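PDB 3BB7: interpain A from Prevotella intermedia, which is probably a cysteine-type peptidase of the C10 family, crystallised here as a zymogen fragment with its nucleophile replaced, and would cleave peptide bonds once activated. Local coordinates for residues L215-R229 against A309-P321. The protein carries 1 engineered substitution. Residues are numbered along the deposited sequence; the frame is centred on the assembly and turned at random.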
ATOM      1  N   LEU A 215      -1.341 -14.893  -5.518  1.00  9.20           N
ATOM      2  CA  LEU A 215      -2.027 -14.268  -6.631  1.00  9.86           C
ATOM      3  C   LEU A 215      -1.961 -15.166  -7.884  1.00  9.85           C
ATOM      4  O   LEU A 215      -2.971 -15.306  -8.599  1.00 10.98           O
ATOM      5  CB  LEU A 215      -1.439 -12.876  -6.894  1.00 10.19           C
ATOM      6  CG  LEU A 215      -1.947 -11.790  -5.933  1.00 10.90           C
ATOM      7  CD1 LEU A 215      -1.028 -10.547  -5.993  1.00 13.05           C
ATOM      8  CD2 LEU A 215      -3.392 -11.390  -6.217  1.00 13.36           C
ATOM      9  N   ARG A 216      -0.809 -15.799  -8.146  1.00  9.06           N
ATOM     10  CA  ARG A 216      -0.714 -16.775  -9.262  1.00  9.58           C
ATOM     11  C   ARG A 216      -1.642 -17.952  -9.036  1.00  9.49           C
ATOM     12  O   ARG A 216      -2.374 -18.385  -9.952  1.00 12.29           O
ATOM     13  CB  ARG A 216       0.733 -17.300  -9.460  1.00  9.73           C
ATOM     14  CG  ARG A 216       1.723 -16.224  -9.938  1.00  8.96           C
ATOM     15  CD  ARG A 216       3.112 -16.816 -10.159  1.00  8.65           C
ATOM     16  NE  ARG A 216       3.820 -17.210  -8.951  1.00  9.92           N
ATOM     17  CZ  ARG A 216       4.696 -16.447  -8.310  1.00 10.77           C
ATOM     18  NH1 ARG A 216       4.914 -15.201  -8.707  1.00 10.80           N
ATOM     19  NH2 ARG A 216       5.349 -16.927  -7.248  1.00 10.77           N
ATOM     20  N   THR A 217      -1.536 -18.538  -7.836  1.00  9.05           N
ATOM     21  CA  THR A 217      -2.128 -19.841  -7.574  1.00 10.43           C
ATOM     22  C   THR A 217      -3.612 -19.820  -7.289  1.00  9.92           C
ATOM     23  O   THR A 217      -4.363 -20.666  -7.829  1.00 11.78           O
ATOM     24  CB  THR A 217      -1.371 -20.543  -6.451  1.00  9.76           C
ATOM     25  OG1 THR A 217      -0.060 -20.837  -6.946  1.00 11.69           O
ATOM     26  CG2 THR A 217      -2.025 -21.852  -6.043  1.00 11.51           C
ATOM     27  N   TYR A 218      -4.037 -18.913  -6.404  1.00  9.95           N
ATOM     28  CA  TYR A 218      -5.417 -18.895  -5.928  1.00 10.84           C
ATOM     29  C   TYR A 218      -6.287 -17.912  -6.697  1.00 10.83           C
ATOM     30  O   TYR A 218      -7.498 -18.075  -6.740  1.00 11.21           O
ATOM     31  CB  TYR A 218      -5.469 -18.591  -4.426  1.00 10.64           C
ATOM     32  CG  TYR A 218      -4.699 -19.603  -3.624  1.00  9.17           C
ATOM     33  CD1 TYR A 218      -3.573 -19.244  -2.905  1.00 11.03           C
ATOM     34  CD2 TYR A 218      -5.111 -20.936  -3.581  1.00  8.91           C
ATOM     35  CE1 TYR A 218      -2.846 -20.164  -2.188  1.00 11.96           C
ATOM     36  CE2 TYR A 218      -4.426 -21.875  -2.817  1.00  9.73           C
ATOM     37  CZ  TYR A 218      -3.268 -21.495  -2.143  1.00 11.06           C
ATOM     38  OH  TYR A 218      -2.543 -22.422  -1.425  1.00 13.70           O
ATOM     39  N   PHE A 219      -5.681 -16.902  -7.321  1.00 10.73           N
ATOM     40  CA  PHE A 219      -6.469 -15.932  -8.076  1.00 11.03           C
ATOM     41  C   PHE A 219      -6.271 -16.005  -9.582  1.00 12.10           C
ATOM     42  O   PHE A 219      -7.001 -15.345 -10.341  1.00 13.64           O
ATOM     43  CB  PHE A 219      -6.227 -14.508  -7.587  1.00 10.88           C
ATOM     44  CG  PHE A 219      -6.783 -14.233  -6.210  1.00  9.93           C
ATOM     45  CD1 PHE A 219      -5.951 -14.228  -5.100  1.00 12.77           C
ATOM     46  CD2 PHE A 219      -8.134 -13.921  -6.028  1.00 11.38           C
ATOM     47  CE1 PHE A 219      -6.449 -13.936  -3.809  1.00 13.45           C
ATOM     48  CE2 PHE A 219      -8.646 -13.611  -4.755  1.00 12.18           C
ATOM     49  CZ  PHE A 219      -7.804 -13.609  -3.638  1.00 10.94           C
ATOM     50  N   GLY A 220      -5.267 -16.766 -10.009  1.00 12.30           N
ATOM     51  CA  GLY A 220      -5.015 -16.998 -11.426  1.00 13.59           C
ATOM     52  C   GLY A 220      -4.357 -15.855 -12.188  1.00 12.42           C
ATOM     53  O   GLY A 220      -4.459 -15.789 -13.416  1.00 13.02           O
ATOM     54  N   PHE A 221      -3.660 -14.974 -11.477  1.00 12.39           N
ATOM     55  CA  PHE A 221      -2.876 -13.933 -12.137  1.00 11.53           C
ATOM     56  C   PHE A 221      -1.549 -14.510 -12.606  1.00 11.20           C
ATOM     57  O   PHE A 221      -0.546 -14.485 -11.875  1.00 12.69           O
ATOM     58  CB  PHE A 221      -2.616 -12.740 -11.221  1.00 11.24           C
ATOM     59  CG  PHE A 221      -3.841 -11.925 -10.929  1.00  9.69           C
ATOM     60  CD1 PHE A 221      -4.357 -11.049 -11.888  1.00 11.14           C
ATOM     61  CD2 PHE A 221      -4.518 -12.079  -9.725  1.00 10.17           C
ATOM     62  CE1 PHE A 221      -5.514 -10.262 -11.608  1.00 12.69           C
ATOM     63  CE2 PHE A 221      -5.677 -11.355  -9.431  1.00 12.47           C
ATOM     64  CZ  PHE A 221      -6.174 -10.423 -10.365  1.00 11.95           C
ATOM     65  N   THR A 222      -1.584 -15.061 -13.820  1.00 11.15           N
ATOM     66  CA  THR A 222      -0.443 -15.792 -14.362  1.00 13.66           C
ATOM     67  C   THR A 222       0.864 -15.014 -14.269  1.00 13.12           C
ATOM     68  O   THR A 222       1.915 -15.612 -13.990  1.00 14.49           O
ATOM     69  CB  THR A 222      -0.737 -16.190 -15.806  1.00 14.04           C
ATOM     70  OG1 THR A 222      -0.849 -15.026 -16.617  1.00 22.56           O
ATOM     71  CG2 THR A 222      -2.007 -16.917 -15.876  1.00 12.06           C
ATOM     72  N   ASP A 223       0.806 -13.706 -14.500  1.00 12.78           N
ATOM     73  CA  ASP A 223       1.999 -12.859 -14.583  1.00 13.30           C
ATOM     74  C   ASP A 223       2.451 -12.246 -13.248  1.00 12.77           C
ATOM     75  O   ASP A 223       3.459 -11.508 -13.208  1.00 13.46           O
ATOM     76  CB  ASP A 223       1.781 -11.736 -15.592  1.00 14.08           C
ATOM     77  CG  ASP A 223       1.567 -12.229 -16.996  1.00 15.52           C
ATOM     78  OD1 ASP A 223       1.764 -13.434 -17.280  1.00 19.25           O
ATOM     79  OD2 ASP A 223       1.187 -11.375 -17.834  1.00 19.01           O
ATOM     80  N   ALA A 224       1.702 -12.478 -12.168  1.00 11.26           N
ATOM     81  CA  ALA A 224       2.064 -11.832 -10.894  1.00 12.41           C
ATOM     82  C   ALA A 224       3.467 -12.239 -10.462  1.00 12.23           C
ATOM     83  O   ALA A 224       3.857 -13.422 -10.565  1.00 11.94           O
ATOM     84  CB  ALA A 224       1.048 -12.165  -9.808  1.00 11.46           C
ATOM     85  N   GLU A 225       4.224 -11.254  -9.976  1.00 12.11           N
ATOM     86  CA  GLU A 225       5.579 -11.553  -9.492  1.00 12.98           C
ATOM     87  C   GLU A 225       6.038 -10.484  -8.515  1.00 12.66           C
ATOM     88  O   GLU A 225       5.683  -9.318  -8.637  1.00 14.19           O
ATOM     89  CB  GLU A 225       6.545 -11.706 -10.688  1.00 14.30           C
ATOM     90  CG  GLU A 225       6.645 -10.434 -11.491  1.00 16.36           C
ATOM     91  CD  GLU A 225       7.890 -10.361 -12.352  1.00 21.12           C
ATOM     92  OE1 GLU A 225       7.895  -9.550 -13.293  1.00 23.48           O
ATOM     93  OE2 GLU A 225       8.845 -11.126 -12.100  1.00 22.93           O
ATOM     94  N   TYR A 226       6.834 -10.895  -7.540  1.00 12.76           N
ATOM     95  CA  TYR A 226       7.383  -9.995  -6.553  1.00 13.21           C
ATOM     96  C   TYR A 226       8.802  -9.616  -6.984  1.00 12.41           C
ATOM     97  O   TYR A 226       9.563 -10.479  -7.441  1.00 13.05           O
ATOM     98  CB  TYR A 226       7.382 -10.736  -5.188  1.00 16.08           C
ATOM     99  CG  TYR A 226       8.598 -10.582  -4.288  1.00 17.10           C
ATOM    100  CD1 TYR A 226       9.521 -11.620  -4.138  1.00 22.80           C
ATOM    101  CD2 TYR A 226       8.806  -9.409  -3.576  1.00 19.44           C
ATOM    102  CE1 TYR A 226      10.622 -11.471  -3.322  1.00 20.47           C
ATOM    103  CE2 TYR A 226       9.898  -9.256  -2.724  1.00 21.07           C
ATOM    104  CZ  TYR A 226      10.802 -10.281  -2.617  1.00 20.28           C
ATOM    105  OH  TYR A 226      11.882 -10.107  -1.783  1.00 22.83           O
ATOM    106  N   ILE A 227       9.139  -8.335  -6.847  1.00 11.00           N
ATOM    107  CA  ILE A 227      10.531  -7.874  -7.043  1.00 10.99           C
ATOM    108  C   ILE A 227      10.931  -6.978  -5.882  1.00 10.55           C
ATOM    109  O   ILE A 227      10.063  -6.397  -5.217  1.00 10.30           O
ATOM    110  CB  ILE A 227      10.703  -7.163  -8.404  1.00 10.06           C
ATOM    111  CG1 ILE A 227       9.847  -5.886  -8.514  1.00 11.00           C
ATOM    112  CG2 ILE A 227      10.434  -8.176  -9.569  1.00 10.79           C
ATOM    113  CD1 ILE A 227      10.160  -5.079  -9.771  1.00 12.03           C
ATOM    114  N   THR A 228      12.231  -6.883  -5.619  1.00 10.09           N
ATOM    115  CA  THR A 228      12.679  -6.083  -4.491  1.00 11.24           C
ATOM    116  C   THR A 228      13.625  -4.958  -4.925  1.00 10.23           C
ATOM    117  O   THR A 228      14.449  -5.129  -5.830  1.00 10.48           O
ATOM    118  CB  THR A 228      13.251  -6.958  -3.389  1.00 14.10           C
ATOM    119  OG1 THR A 228      13.304  -6.212  -2.150  1.00 16.91           O
ATOM    120  CG2 THR A 228      14.618  -7.442  -3.745  1.00 15.80           C
ATOM    121  N   ARG A 229      13.456  -3.789  -4.301  1.00  9.75           N
ATOM    122  CA  ARG A 229      14.145  -2.594  -4.783  1.00 10.62           C
ATOM    123  C   ARG A 229      15.658  -2.685  -4.709  1.00 10.56           C
ATOM    124  O   ARG A 229      16.334  -2.102  -5.539  1.00 11.74           O
ATOM    125  CB  ARG A 229      13.656  -1.340  -4.046  1.00 10.30           C
ATOM    126  CG  ARG A 229      14.148  -0.085  -4.740  1.00  9.34           C
ATOM    127  CD  ARG A 229      13.531   1.149  -4.124  1.00 10.26           C
ATOM    128  NE  ARG A 229      14.197   2.326  -4.657  1.00 10.24           N
ATOM    129  CZ  ARG A 229      13.683   3.558  -4.647  1.00 11.14           C
ATOM    130  NH1 ARG A 229      12.474   3.800  -4.129  1.00 10.05           N
ATOM    131  NH2 ARG A 229      14.384   4.555  -5.181  1.00 11.95           N
ATOM    132  N   ALA A 309      15.318  -0.376   2.828  1.00 17.72           N
ATOM    133  CA  ALA A 309      15.505  -1.691   2.256  1.00 18.71           C
ATOM    134  C   ALA A 309      14.157  -2.407   2.146  1.00 18.18           C
ATOM    135  O   ALA A 309      13.996  -3.333   1.355  1.00 20.08           O
ATOM    136  CB  ALA A 309      16.463  -2.483   3.124  1.00 19.55           C
ATOM    137  N   GLU A 310      13.179  -1.956   2.927  1.00 16.60           N
ATOM    138  CA  GLU A 310      11.853  -2.605   2.997  1.00 17.19           C
ATOM    139  C   GLU A 310      10.932  -2.110   1.881  1.00 15.78           C
ATOM    140  O   GLU A 310       9.862  -1.517   2.138  1.00 16.43           O
ATOM    141  CB  GLU A 310      11.254  -2.374   4.391  1.00 16.83           C
ATOM    142  CG  GLU A 310      12.216  -2.820   5.514  1.00 19.55           C
ATOM    143  CD  GLU A 310      11.806  -2.336   6.885  1.00 24.81           C
ATOM    144  OE1 GLU A 310      10.848  -1.534   6.993  1.00 24.62           O
ATOM    145  OE2 GLU A 310      12.470  -2.756   7.874  1.00 27.02           O
ATOM    146  N   GLN A 311      11.336  -2.382   0.637  1.00 15.76           N
ATOM    147  CA  GLN A 311      10.562  -1.944  -0.530  1.00 13.78           C
ATOM    148  C   GLN A 311      10.515  -3.038  -1.569  1.00 13.89           C
ATOM    149  O   GLN A 311      11.514  -3.324  -2.234  1.00 15.19           O
ATOM    150  CB  GLN A 311      11.159  -0.690  -1.166  1.00 13.72           C
ATOM    151  CG  GLN A 311      11.065   0.552  -0.305  1.00 14.13           C
ATOM    152  CD  GLN A 311      11.680   1.740  -1.006  1.00 12.79           C
ATOM    153  OE1 GLN A 311      11.075   2.330  -1.922  1.00 13.26           O
ATOM    154  NE2 GLN A 311      12.881   2.114  -0.583  1.00 13.66           N
ATOM    155  N   ASP A 312       9.354  -3.670  -1.637  1.00 13.86           N
ATOM    156  CA  ASP A 312       9.070  -4.737  -2.567  1.00 14.69           C
ATOM    157  C   ASP A 312       7.859  -4.295  -3.370  1.00 14.36           C
ATOM    158  O   ASP A 312       7.071  -3.455  -2.911  1.00 14.94           O
ATOM    159  CB  ASP A 312       8.680  -6.021  -1.822  1.00 16.09           C
ATOM    160  CG  ASP A 312       9.685  -6.426  -0.761  1.00 20.05           C
ATOM    161  OD1 ASP A 312       9.249  -6.855   0.336  1.00 24.37           O
ATOM    162  OD2 ASP A 312      10.901  -6.307  -1.008  1.00 21.17           O
ATOM    163  N   MET A 313       7.688  -4.845  -4.563  1.00 12.33           N
ATOM    164  CA  MET A 313       6.445  -4.614  -5.292  1.00 13.58           C
ATOM    165  C   MET A 313       5.958  -5.922  -5.854  1.00 13.05           C
ATOM    166  O   MET A 313       6.746  -6.831  -6.155  1.00 12.95           O
ATOM    167  CB  MET A 313       6.591  -3.528  -6.375  1.00 16.61           C
ATOM    168  CG  MET A 313       7.151  -3.952  -7.694  1.00 19.38           C
ATOM    169  SD  MET A 313       6.911  -2.820  -9.121  1.00 15.14           S
ATOM    170  CE  MET A 313       7.918  -1.432  -8.591  1.00 15.68           C
ATOM    171  N   VAL A 314       4.652  -6.004  -6.052  1.00 12.46           N
ATOM    172  CA  VAL A 314       4.087  -7.106  -6.820  1.00 13.45           C
ATOM    173  C   VAL A 314       3.578  -6.464  -8.086  1.00 14.17           C
ATOM    174  O   VAL A 314       2.698  -5.572  -8.020  1.00 16.16           O
ATOM    175  CB  VAL A 314       2.966  -7.848  -6.083  1.00 14.20           C
ATOM    176  CG1 VAL A 314       2.402  -8.913  -7.002  1.00 15.31           C
ATOM    177  CG2 VAL A 314       3.495  -8.468  -4.808  1.00 14.05           C
ATOM    178  N   ARG A 315       4.150  -6.873  -9.221  1.00 13.54           N
ATOM    179  CA  ARG A 315       3.695  -6.410 -10.520  1.00 14.96           C
ATOM    180  C   ARG A 315       3.091  -7.603 -11.267  1.00 13.50           C
ATOM    181  O   ARG A 315       3.159  -8.750 -10.786  1.00 13.77           O
ATOM    182  CB  ARG A 315       4.847  -5.736 -11.282  1.00 15.13           C
ATOM    183  CG  ARG A 315       5.944  -6.660 -11.722  1.00 15.58           C
ATOM    184  CD  ARG A 315       7.054  -5.885 -12.453  1.00 17.66           C
ATOM    185  NE  ARG A 315       8.171  -6.789 -12.669  1.00 19.65           N
ATOM    186  CZ  ARG A 315       9.250  -6.484 -13.379  1.00 20.14           C
ATOM    187  NH1 ARG A 315       9.337  -5.293 -13.970  1.00 20.17           N
ATOM    188  NH2 ARG A 315      10.235  -7.375 -13.486  1.00 22.18           N
ATOM    189  N   GLY A 316       2.459  -7.351 -12.415  1.00 13.12           N
ATOM    190  CA  GLY A 316       1.867  -8.430 -13.202  1.00 14.53           C
ATOM    191  C   GLY A 316       0.435  -8.753 -12.821  1.00 13.30           C
ATOM    192  O   GLY A 316      -0.076  -9.786 -13.202  1.00 13.34           O
ATOM    193  N   VAL A 317      -0.210  -7.872 -12.055  1.00 12.94           N
ATOM    194  CA  VAL A 317      -1.595  -8.061 -11.651  1.00 12.99           C
ATOM    195  C   VAL A 317      -2.463  -7.156 -12.524  1.00 12.37           C
ATOM    196  O   VAL A 317      -2.395  -5.904 -12.456  1.00 13.15           O
ATOM    197  CB  VAL A 317      -1.796  -7.740 -10.161  1.00 12.51           C
ATOM    198  CG1 VAL A 317      -3.266  -7.908  -9.757  1.00 13.76           C
ATOM    199  CG2 VAL A 317      -0.900  -8.669  -9.290  1.00 14.76           C
ATOM    200  N   TYR A 318      -3.295  -7.791 -13.345  1.00 12.20           N
ATOM    201  CA  TYR A 318      -4.192  -7.105 -14.260  1.00 13.70           C
ATOM    202  C   TYR A 318      -5.065  -8.181 -14.859  1.00 14.53           C
ATOM    203  O   TYR A 318      -4.825  -9.374 -14.655  1.00 13.79           O
ATOM    204  CB  TYR A 318      -3.421  -6.344 -15.376  1.00 13.85           C
ATOM    205  CG  TYR A 318      -2.160  -7.019 -15.873  1.00 13.82           C
ATOM    206  CD1 TYR A 318      -2.207  -8.217 -16.586  1.00 15.38           C
ATOM    207  CD2 TYR A 318      -0.899  -6.469 -15.589  1.00 14.40           C
ATOM    208  CE1 TYR A 318      -1.035  -8.847 -17.015  1.00 15.88           C
ATOM    209  CE2 TYR A 318       0.276  -7.071 -16.054  1.00 11.92           C
ATOM    210  CZ  TYR A 318       0.185  -8.271 -16.743  1.00 14.26           C
ATOM    211  OH  TYR A 318       1.333  -8.884 -17.152  1.00 16.76           O
ATOM    212  N   GLY A 319      -6.108  -7.767 -15.565  1.00 16.14           N
ATOM    213  CA  GLY A 319      -6.991  -8.734 -16.231  1.00 19.35           C
ATOM    214  C   GLY A 319      -6.329  -9.390 -17.430  1.00 22.17           C
ATOM    215  O   GLY A 319      -5.288  -8.936 -17.894  1.00 22.28           O
ATOM    216  N   LYS A 320      -6.903 -10.471 -17.951  1.00 25.30           N
ATOM    217  CA  LYS A 320      -6.327 -11.033 -19.173  1.00 29.35           C
ATOM    218  C   LYS A 320      -6.952 -10.351 -20.371  1.00 30.91           C
ATOM    219  O   LYS A 320      -8.065  -9.832 -20.286  1.00 31.76           O
ATOM    220  CB  LYS A 320      -6.424 -12.568 -19.263  1.00 29.55           C
ATOM    221  CG  LYS A 320      -7.689 -13.209 -18.710  1.00 31.28           C
ATOM    222  CD  LYS A 320      -7.615 -14.742 -18.790  1.00 31.47           C
ATOM    223  CE  LYS A 320      -6.247 -15.289 -18.325  1.00 34.73           C
ATOM    224  NZ  LYS A 320      -6.172 -15.665 -16.877  1.00 38.13           N
ATOM    225  N   PRO A 321      -6.212 -10.288 -21.481  1.00 32.95           N
ATOM    226  CA  PRO A 321      -6.826  -9.909 -22.762  1.00 33.89           C
ATOM    227  C   PRO A 321      -8.162 -10.642 -23.006  1.00 34.66           C
ATOM    228  O   PRO A 321      -9.195 -10.030 -23.309  1.00 35.60           O
ATOM    229  CB  PRO A 321      -5.772 -10.334 -23.778  1.00 33.95           C
ATOM    230  CG  PRO A 321      -4.460 -10.143 -23.031  1.00 33.89           C
ATOM    231  CD  PRO A 321      -4.758 -10.525 -21.597  1.00 32.97           C
ATOM    232  OXT PRO A 321      -8.273 -11.867 -22.883  1.00 34.95           O
TER
HETATM  233  O   HOH W   1      -5.331 -13.966 -15.297  1.00 17.74           O
HETATM  234  O   HOH W   2      -5.975 -18.001 -14.585  1.00 30.98           O
HETATM  235  O   HOH W   3      -1.427 -11.882 -14.355  1.00 10.18           O
HETATM  236  O   HOH W   4      11.788  -8.636   0.410  1.00 30.74           O
HETATM  237  O   HOH W   5      14.830  -4.120  -1.139  1.00 16.03           O
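Glu225 and Arg315, a hydrogen-bonded pair of antiparallel strands 225-228 and 312-315, run side by side on one face of the sheet, their carboxylate and guanidinium planes only 22° apart. The salt bridge joins Glu225 OE1 to Arg315 NE at 2.8 Å; the hydrogen bond within it is weak, the N-H of Arg315 NE being bent well away from the oxygen. Ile227 completes the cluster: its CD1 sits over one face of the Arg315 guanidinium, while its CG1 is pressed against Met313 CG at 3.4 Å, a tight carbon contact. Ile227 and Met313 also exchange two backbone hydrogen bonds.

On the face carrying Tyr226 and Val314, the Asp312 carboxylate stands almost perpendicular to the Tyr226 ring and meets its edge. With OG1 anti to the backbone N (chi1 -163°), Thr228 donates to Asp312 OD2 at 2.7 Å; a water links this same oxygen to Tyr226 OH. Beyond the strands, Arg229 NH1 reaches Gln311 OE1 at 3.0 Å, tilted from both group planes; NH1 also binds Ile296 O, and OE1 accepts from Tyr253. Neighbouring Glu310 hydrogen-bonds His267, the predicted proton acceptor.

At the other end, Val317 CG1 lies over one face of the Phe221 ring in a CH-pi contact, 3.8 Å from the centroid, and Val317 CG2 packs on Leu215 CD1. Tyr318 OH donates to the anti lone pair of Asp223 OD2 at 2.6 Å. Gly316, at positive phi, passes close to the Phe221-Ala224 turn, its CA making a CA-H...O contact with Asp223 O at 3.5 Å.

This pairing forms one edge of the antiparallel sheet, 225-228 outermost and 312-315 between it and 251-255. Helix 234-246 covers Ile227 and Met313 through Trp237, whereas helix 208-218 packs against Tyr226 and Asp312, and helix 116-128 against Leu215, Phe221 and Tyr318.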